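Local coordinates for saframycin Mx1 synthetase B (Legionella pneumophila subsp. pneumophila, PDB 3KXW), which belongs to the ANL superfamily of AMP-binding enzymes and holds 5'-O-[(S)-(dodecanoyloxy)(hydroxy)phosphoryl]adenosine in a pocket of its large AMP-binding part, at residues 171-176 with 218-223; 329-334 with 411-416. All coordinates share one frame; numbering follows the deposited sequence.

Contact 1: residues 171-176 with 218-223; sequences FLQYTS and HHDMGL. With 1ZZ (5'-O-[(S)-(dodecanoyloxy)(hydroxy)phosphoryl]adenosine), chain B.
Phe-171 overlaps Leu-223 at one corner of its ring: CE1 lies 3.9 Å from Leu-223 CD2, and the methyl comes in obliquely. The two side chains reach for each other from opposite directions, Phe-171 from strand 169-174 and Leu-223 from the first turn of helix 220-233. Phe-82 also meets the Phe-171 ring edge-to-face. One pair further along, Gln-173 is extended beyond CG and approaches Asp-220, though the model sets the two too tightly for the details of their meeting to be trusted. Amide and carboxylate planes are turned 75° apart, and the polar end of Gln-173 is taken up elsewhere, NE2 bonding to the carbonyl O of Thr-333. Strand 169-174 pairs antiparallel with strand 184-188, and the turn between them, which starts at Thr-175 and Ser-176 just after Tyr-174 ends the strand, carries the Ser/Thr/Gly-rich signature of the ANL superfamily, its P-loop-like A3 motif. On the other segment, His-219 is the N-cap of helix 220-233, its O accepting from Leu-223 N at 3.1 Å. With CG anti to the backbone N (chi1 174°), the imidazole is directed at the ligand, and His-219 NE2 makes a weak bond of 2.9 Å to O4 of 1ZZ, bent to 121°. Asp-220 CG sits over one face of that ring, 3.8 Å above its plane and displaced toward the rim. Past the cap, Met-221, a selenomethionine, turns away from the strand and sets its SE 3.9 Å from C6 in the acyl chain of 1ZZ.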
loop_
_atom_site.group_PDB
_atom_site.type_symbol
_atom_site.label_atom_id
_atom_site.label_comp_id
_atom_site.label_asym_id
_atom_site.label_seq_id
_atom_site.Cartn_x
_atom_site.Cartn_y
_atom_site.Cartn_z
ATOM N N PHE A 171 1.174 16.549 -4.294
ATOM C CA PHE A 171 0.157 15.578 -4.682
ATOM C C PHE A 171 -0.749 15.210 -3.538
ATOM O O PHE A 171 -0.423 15.443 -2.391
ATOM C CB PHE A 171 0.787 14.306 -5.272
ATOM C CG PHE A 171 1.614 13.506 -4.305
ATOM C CD1 PHE A 171 1.124 12.331 -3.732
ATOM C CD2 PHE A 171 2.916 13.889 -4.015
ATOM C CE1 PHE A 171 1.926 11.560 -2.848
ATOM C CE2 PHE A 171 3.706 13.122 -3.140
ATOM C CZ PHE A 171 3.203 11.968 -2.567
ATOM N N LEU A 172 -1.910 14.661 -3.862
ATOM C CA LEU A 172 -2.782 14.131 -2.839
ATOM C C LEU A 172 -2.656 12.624 -2.811
ATOM O O LEU A 172 -2.801 11.987 -3.841
ATOM C CB LEU A 172 -4.227 14.495 -3.134
ATOM C CG LEU A 172 -4.564 15.978 -3.182
ATOM C CD1 LEU A 172 -6.086 16.183 -3.331
ATOM C CD2 LEU A 172 -4.034 16.708 -1.955
ATOM N N GLN A 173 -2.383 12.046 -1.651
ATOM C CA GLN A 173 -2.483 10.602 -1.572
ATOM C C GLN A 173 -3.677 10.186 -0.723
ATOM O O GLN A 173 -3.755 10.487 0.470
ATOM C CB GLN A 173 -1.173 9.929 -1.125
ATOM C CG GLN A 173 -0.512 10.402 0.146
ATOM C CD GLN A 173 0.756 9.549 0.506
ATOM O OE1 GLN A 173 0.995 8.503 -0.103
ATOM N NE2 GLN A 173 1.562 10.013 1.471
ATOM N N TYR A 174 -4.619 9.515 -1.367
ATOM C CA TYR A 174 -5.824 9.069 -0.683
ATOM C C TYR A 174 -5.585 7.764 0.054
ATOM O O TYR A 174 -5.021 6.823 -0.504
ATOM C CB TYR A 174 -6.983 8.964 -1.678
ATOM C CG TYR A 174 -7.562 10.317 -1.965
ATOM C CD1 TYR A 174 -8.595 10.815 -1.200
ATOM C CD2 TYR A 174 -7.054 11.114 -2.973
ATOM C CE1 TYR A 174 -9.124 12.058 -1.440
ATOM C CE2 TYR A 174 -7.577 12.365 -3.223
ATOM C CZ TYR A 174 -8.597 12.839 -2.451
ATOM O OH TYR A 174 -9.110 14.097 -2.689
ATOM N N THR A 175 -5.984 7.707 1.320
ATOM C CA THR A 175 -5.698 6.528 2.128
ATOM C C THR A 175 -6.824 5.531 1.973
ATOM O O THR A 175 -7.885 5.867 1.444
ATOM C CB THR A 175 -5.576 6.875 3.612
ATOM O OG1 THR A 175 -6.816 7.429 4.066
ATOM C CG2 THR A 175 -4.467 7.881 3.836
ATOM N N SER A 176 -6.610 4.310 2.443
ATOM C CA SER A 176 -7.717 3.366 2.534
ATOM C C SER A 176 -8.555 3.752 3.746
ATOM O O SER A 176 -8.163 4.597 4.568
ATOM C CB SER A 176 -7.218 1.930 2.688
ATOM O OG SER A 176 -6.564 1.763 3.938
ATOM N N HIS A 218 -0.864 3.305 -6.540
ATOM C CA HIS A 218 -1.896 4.205 -5.999
ATOM C C HIS A 218 -1.986 4.174 -4.452
ATOM O O HIS A 218 -2.909 4.737 -3.841
ATOM C CB HIS A 218 -3.260 3.865 -6.583
ATOM C CG HIS A 218 -3.252 3.598 -8.065
ATOM N ND1 HIS A 218 -3.523 4.576 -9.001
ATOM C CD2 HIS A 218 -3.037 2.460 -8.766
ATOM C CE1 HIS A 218 -3.484 4.048 -10.214
ATOM N NE2 HIS A 218 -3.185 2.767 -10.100
ATOM N N HIS A 219 -1.042 3.470 -3.839
ATOM C CA HIS A 219 -0.881 3.446 -2.384
ATOM C C HIS A 219 0.512 4.060 -2.113
ATOM O O HIS A 219 1.414 3.938 -2.934
ATOM C CB HIS A 219 -0.966 1.995 -1.906
ATOM C CG HIS A 219 -0.686 1.806 -0.447
ATOM N ND1 HIS A 219 0.569 1.491 0.037
ATOM C CD2 HIS A 219 -1.500 1.882 0.634
ATOM C CE1 HIS A 219 0.512 1.373 1.352
ATOM N NE2 HIS A 219 -0.731 1.610 1.740
ATOM N N ASP A 220 0.668 4.752 -0.990
ATOM C CA ASP A 220 1.937 5.389 -0.644
ATOM C C ASP A 220 3.207 4.522 -0.806
ATOM O O ASP A 220 4.173 4.976 -1.388
ATOM C CB ASP A 220 1.887 6.011 0.758
ATOM C CG ASP A 220 1.473 5.025 1.827
ATOM O OD1 ASP A 220 1.475 3.800 1.546
ATOM O OD2 ASP A 220 1.164 5.485 2.958
HETATM N N MSE A 221 3.210 3.296 -0.308
HETATM C CA MSE A 221 4.418 2.474 -0.378
HETATM C C MSE A 221 4.939 2.237 -1.803
HETATM O O MSE A 221 6.122 2.431 -2.094
HETATM C CB MSE A 221 4.171 1.135 0.324
HETATM C CG MSE A 221 5.409 0.532 0.894
HETATM SE SE MSE A 221 5.035 -0.752 2.379
HETATM C CE MSE A 221 3.862 -1.924 1.377
ATOM N N GLY A 222 4.043 1.815 -2.693
ATOM C CA GLY A 222 4.407 1.518 -4.069
ATOM C C GLY A 222 4.719 2.777 -4.871
ATOM O O GLY A 222 5.462 2.719 -5.853
ATOM N N LEU A 223 4.153 3.918 -4.469
ATOM C CA LEU A 223 4.439 5.185 -5.151
ATOM C C LEU A 223 5.703 5.843 -4.570
ATOM O O LEU A 223 6.679 6.077 -5.282
ATOM C CB LEU A 223 3.242 6.156 -5.022
ATOM C CG LEU A 223 3.520 7.583 -5.519
ATOM C CD1 LEU A 223 3.965 7.591 -6.983
ATOM C CD2 LEU A 223 2.314 8.508 -5.302
HETATM P P 1ZZ B . -1.316 3.894 4.775
HETATM C C1 1ZZ B . 11.957 1.476 -0.883
HETATM N N1 1ZZ B . 0.633 -0.078 9.437
HETATM O O1 1ZZ B . 0.931 1.545 5.001
HETATM C C2 1ZZ B . 10.760 1.009 -0.045
HETATM N N2 1ZZ B . 2.817 -0.253 8.993
HETATM O O2 1ZZ B . 0.277 3.698 4.335
HETATM C C3 1ZZ B . 10.619 1.811 1.256
HETATM N N3 1ZZ B . 0.542 -1.778 11.432
HETATM O O3 1ZZ B . -1.569 5.301 5.004
HETATM C C4 1ZZ B . 9.213 1.646 1.850
HETATM N N4 1ZZ B . 2.706 -2.753 11.855
HETATM O O4 1ZZ B . -2.235 3.334 3.573
HETATM C C5 1ZZ B . 9.140 2.037 3.335
HETATM N N5 1ZZ B . 4.673 -2.185 10.731
HETATM O O5 1ZZ B . -1.683 2.997 6.131
HETATM C C6 1ZZ B . 7.731 1.713 3.849
HETATM O O6 1ZZ B . -1.139 0.982 8.061
HETATM C C7 1ZZ B . 7.342 1.831 5.344
HETATM O O7 1ZZ B . -2.069 1.269 10.804
HETATM C C8 1ZZ B . 5.951 1.354 5.806
HETATM O O8 1ZZ B . -1.513 3.614 10.233
HETATM C C9 1ZZ B . 4.925 2.467 5.541
HETATM C C10 1ZZ B . 3.489 1.958 5.271
HETATM C C11 1ZZ B . 2.641 3.154 4.751
HETATM C C12 1ZZ B . 1.167 2.911 5.126
HETATM C C13 1ZZ B . -0.923 3.120 7.314
HETATM C C14 1ZZ B . -1.409 2.238 8.285
HETATM C C15 1ZZ B . -0.874 2.553 9.729
HETATM C C16 1ZZ B . -1.041 1.430 10.403
HETATM C C17 1ZZ B . -0.651 0.462 9.396
HETATM C C18 1ZZ B . 1.753 0.349 8.615
HETATM C C19 1ZZ B . 2.422 -1.175 10.100
HETATM C C20 1ZZ B . 1.160 -1.023 10.376
HETATM C C21 1ZZ B . 1.257 -2.638 12.116
HETATM C C22 1ZZ B . 3.252 -2.106 10.959
#

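Contact 2: residues 329-334 with 411-416; sequences LAEATL and KGYWNQ. With 1ZZ (5'-O-[(S)-(dodecanoyloxy)(hydroxy)phosphoryl]adenosine), chain B.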
loop_
_atom_site.group_PDB
_atom_site.type_symbol
_atom_site.label_atom_id
_atom_site.label_comp_id
_atom_site.label_asym_id
_atom_site.label_seq_id
_atom_site.Cartn_x
_atom_site.Cartn_y
_atom_site.Cartn_z
ATOM N N LEU A 329 2.817 5.746 7.561
ATOM C CA LEU A 329 1.469 6.059 7.083
ATOM C C LEU A 329 1.498 7.277 6.179
ATOM O O LEU A 329 2.442 8.063 6.217
ATOM C CB LEU A 329 0.454 6.255 8.206
ATOM C CG LEU A 329 0.654 6.913 9.580
ATOM C CD1 LEU A 329 2.010 7.580 9.870
ATOM C CD2 LEU A 329 -0.557 7.745 10.041
ATOM N N ALA A 330 0.448 7.431 5.384
ATOM C CA ALA A 330 0.422 8.475 4.360
ATOM C C ALA A 330 0.524 9.861 4.988
ATOM O O ALA A 330 1.103 10.762 4.404
ATOM C CB ALA A 330 -0.834 8.367 3.548
ATOM N N GLU A 331 -0.059 10.011 6.177
ATOM C CA GLU A 331 -0.079 11.301 6.890
ATOM C C GLU A 331 1.326 11.763 7.269
ATOM O O GLU A 331 1.558 12.946 7.540
ATOM C CB GLU A 331 -0.986 11.231 8.132
ATOM C CG GLU A 331 -2.475 11.234 7.800
ATOM C CD GLU A 331 -3.030 9.840 7.554
ATOM O OE1 GLU A 331 -2.223 8.916 7.268
ATOM O OE2 GLU A 331 -4.275 9.661 7.655
ATOM N N ALA A 332 2.267 10.818 7.302
ATOM C CA ALA A 332 3.665 11.152 7.551
ATOM C C ALA A 332 4.507 10.936 6.293
ATOM O O ALA A 332 5.716 10.686 6.365
ATOM C CB ALA A 332 4.212 10.351 8.712
ATOM N N THR A 333 3.848 11.082 5.143
ATOM C CA THR A 333 4.413 10.841 3.830
ATOM C C THR A 333 4.618 9.356 3.602
ATOM O O THR A 333 3.931 8.761 2.786
ATOM C CB THR A 333 5.701 11.677 3.560
ATOM O OG1 THR A 333 5.378 13.067 3.681
ATOM C CG2 THR A 333 6.184 11.445 2.185
ATOM N N LEU A 334 5.537 8.741 4.343
ATOM C CA LEU A 334 5.619 7.286 4.285
ATOM C C LEU A 334 6.353 6.731 5.481
ATOM O O LEU A 334 5.725 6.296 6.435
ATOM C CB LEU A 334 6.280 6.805 2.994
ATOM C CG LEU A 334 6.254 5.277 2.801
ATOM C CD1 LEU A 334 4.832 4.784 2.563
ATOM C CD2 LEU A 334 7.165 4.911 1.634
ATOM N N LYS A 411 0.531 18.143 5.442
ATOM C CA LYS A 411 -0.121 19.406 5.719
ATOM C C LYS A 411 -1.598 19.295 6.167
ATOM O O LYS A 411 -2.173 20.243 6.700
ATOM C CB LYS A 411 -0.002 20.289 4.456
ATOM C CG LYS A 411 -0.769 21.617 4.509
ATOM C CD LYS A 411 -0.412 22.431 5.731
ATOM C CE LYS A 411 -0.912 23.867 5.588
ATOM N NZ LYS A 411 -0.482 24.702 6.760
ATOM N N GLY A 412 -2.222 18.153 5.953
ATOM C CA GLY A 412 -3.614 17.995 6.331
ATOM C C GLY A 412 -4.323 17.110 5.325
ATOM O O GLY A 412 -3.691 16.494 4.484
ATOM N N TYR A 413 -5.640 17.049 5.423
ATOM C CA TYR A 413 -6.457 16.354 4.452
ATOM C C TYR A 413 -7.144 17.397 3.575
ATOM O O TYR A 413 -7.727 18.357 4.096
ATOM C CB TYR A 413 -7.530 15.537 5.163
ATOM C CG TYR A 413 -6.998 14.478 6.108
ATOM C CD1 TYR A 413 -6.219 13.417 5.650
ATOM C CD2 TYR A 413 -7.318 14.520 7.453
ATOM C CE1 TYR A 413 -5.759 12.436 6.541
ATOM C CE2 TYR A 413 -6.872 13.563 8.330
ATOM C CZ TYR A 413 -6.090 12.522 7.876
ATOM O OH TYR A 413 -5.672 11.572 8.801
ATOM N N TRP A 414 -7.099 17.195 2.260
ATOM C CA TRP A 414 -7.676 18.170 1.332
ATOM C C TRP A 414 -9.135 18.487 1.658
ATOM O O TRP A 414 -9.973 17.603 1.663
ATOM C CB TRP A 414 -7.569 17.690 -0.117
ATOM C CG TRP A 414 -7.962 18.772 -1.061
ATOM C CD1 TRP A 414 -9.170 18.938 -1.672
ATOM C CD2 TRP A 414 -7.147 19.867 -1.469
ATOM N NE1 TRP A 414 -9.151 20.074 -2.447
ATOM C CE2 TRP A 414 -7.924 20.664 -2.339
ATOM C CE3 TRP A 414 -5.842 20.253 -1.180
ATOM C CZ2 TRP A 414 -7.424 21.827 -2.940
ATOM C CZ3 TRP A 414 -5.339 21.410 -1.785
ATOM C CH2 TRP A 414 -6.138 22.183 -2.652
ATOM N N ASN A 415 -9.412 19.750 1.963
ATOM C CA ASN A 415 -10.788 20.204 2.146
ATOM C C ASN A 415 -11.556 19.462 3.254
ATOM O O ASN A 415 -12.760 19.264 3.149
ATOM C CB ASN A 415 -11.545 20.078 0.810
ATOM C CG ASN A 415 -12.823 20.879 0.799
ATOM O OD1 ASN A 415 -12.868 21.972 1.349
ATOM N ND2 ASN A 415 -13.884 20.330 0.199
ATOM N N GLN A 416 -10.851 19.040 4.296
ATOM C CA GLN A 416 -11.469 18.393 5.457
ATOM C C GLN A 416 -10.873 18.997 6.724
ATOM O O GLN A 416 -9.994 18.410 7.368
ATOM C CB GLN A 416 -11.289 16.869 5.436
ATOM C CG GLN A 416 -12.023 16.158 4.278
ATOM C CD GLN A 416 -12.200 14.669 4.505
ATOM O OE1 GLN A 416 -12.730 14.252 5.530
ATOM N NE2 GLN A 416 -11.790 13.860 3.530
HETATM P P 1ZZ B . -1.316 3.894 4.775
HETATM C C1 1ZZ B . 11.957 1.476 -0.883
HETATM N N1 1ZZ B . 0.633 -0.078 9.437
HETATM O O1 1ZZ B . 0.931 1.545 5.001
HETATM C C2 1ZZ B . 10.760 1.009 -0.045
HETATM N N2 1ZZ B . 2.817 -0.253 8.993
HETATM O O2 1ZZ B . 0.277 3.698 4.335
HETATM C C3 1ZZ B . 10.619 1.811 1.256
HETATM N N3 1ZZ B . 0.542 -1.778 11.432
HETATM O O3 1ZZ B . -1.569 5.301 5.004
HETATM C C4 1ZZ B . 9.213 1.646 1.850
HETATM N N4 1ZZ B . 2.706 -2.753 11.855
HETATM O O4 1ZZ B . -2.235 3.334 3.573
HETATM C C5 1ZZ B . 9.140 2.037 3.335
HETATM N N5 1ZZ B . 4.673 -2.185 10.731
HETATM O O5 1ZZ B . -1.683 2.997 6.131
HETATM C C6 1ZZ B . 7.731 1.713 3.849
HETATM O O6 1ZZ B . -1.139 0.982 8.061
HETATM C C7 1ZZ B . 7.342 1.831 5.344
HETATM O O7 1ZZ B . -2.069 1.269 10.804
HETATM C C8 1ZZ B . 5.951 1.354 5.806
HETATM O O8 1ZZ B . -1.513 3.614 10.233
HETATM C C9 1ZZ B . 4.925 2.467 5.541
HETATM C C10 1ZZ B . 3.489 1.958 5.271
HETATM C C11 1ZZ B . 2.641 3.154 4.751
HETATM C C12 1ZZ B . 1.167 2.911 5.126
HETATM C C13 1ZZ B . -0.923 3.120 7.314
HETATM C C14 1ZZ B . -1.409 2.238 8.285
HETATM C C15 1ZZ B . -0.874 2.553 9.729
HETATM C C16 1ZZ B . -1.041 1.430 10.403
HETATM C C17 1ZZ B . -0.651 0.462 9.396
HETATM C C18 1ZZ B . 1.753 0.349 8.615
HETATM C C19 1ZZ B . 2.422 -1.175 10.100
HETATM C C20 1ZZ B . 1.160 -1.023 10.376
HETATM C C21 1ZZ B . 1.257 -2.638 12.116
HETATM C C22 1ZZ B . 3.252 -2.106 10.959
#
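Glu-331 and Tyr-413 carry nearly all of this contact, chiefly through one polar bond. Tyr-413 OH donates to Glu-331 OE2 at 2.6 Å; Glu-331 OE2 accepts with its anti lone pair, the one directed away from OE1. The carboxylate oxygen arrives at the edge of the phenol, in the ring plane, while the carboxylate itself stands almost perpendicular to the ring, the planes being 82° apart. A bend at chi2 (88°) folds the Glu-331 chain and brings OE2 onto the hydroxyl.

A van der Waals approach lies beside the hydrogen bond: Glu-331 CG is 3.7 Å from Tyr-413 CE1, the methylene standing off the ring plane, whereas OE2 lies in that plane. Phe-424 adds an edge-to-face partner to the tyrosine and Val-185 packs against it, leaving the Glu-331 bond in a buried setting.

Backbone bonds shape both segments. In 329-334, Ala-332 N bonds to Leu-329 O at 3.0 Å and Thr-333 N to Ala-330 O at 2.9 Å, around a short 3-10 turn at 330-331. In 411-416, a type II turn from Tyr-413 to Gln-416 is closed by Gln-416 N to Tyr-413 O and leads into helix 417-424, with Gln-416 as its N-cap.

The loop 329-334 also meets the ligand. Ala-330 N donates to O3 of 1ZZ at 3.0 Å and 156°, Leu-329 CB approaches C13 to 3.5 Å, and Leu-334 CD1 comes within 3.5 Å of C11 in the acyl chain.

By sequence, the Leu-Ala-Glu run fits the A5 motif of the ANL superfamily and Lys-Gly-Tyr the end of its A6 motif, so the pair ties the A5 loop, which lines the ligand pocket, to the A6 loop.

From the N terminus, the chain runs through strand 169-174, turns back along strand 184-188, passes helix 189-202 and strand 210-213, and closes the first loop where contact 1 sets the start of helix 220-233 against the strand. Only afterwards does contact 2 open, at 329-334, and it closes across a span of strands and loops at 411-416. The two loops thus follow in series, neither nesting nor crossing. They still meet in space, centres about 10 Å apart: Asp-220 CG packs 3.4 Å from Leu-334 CD1, while Lys-411, Gly-412 and Trp-414 bond through their backbones to strand 184-188. Both contacts border 1ZZ.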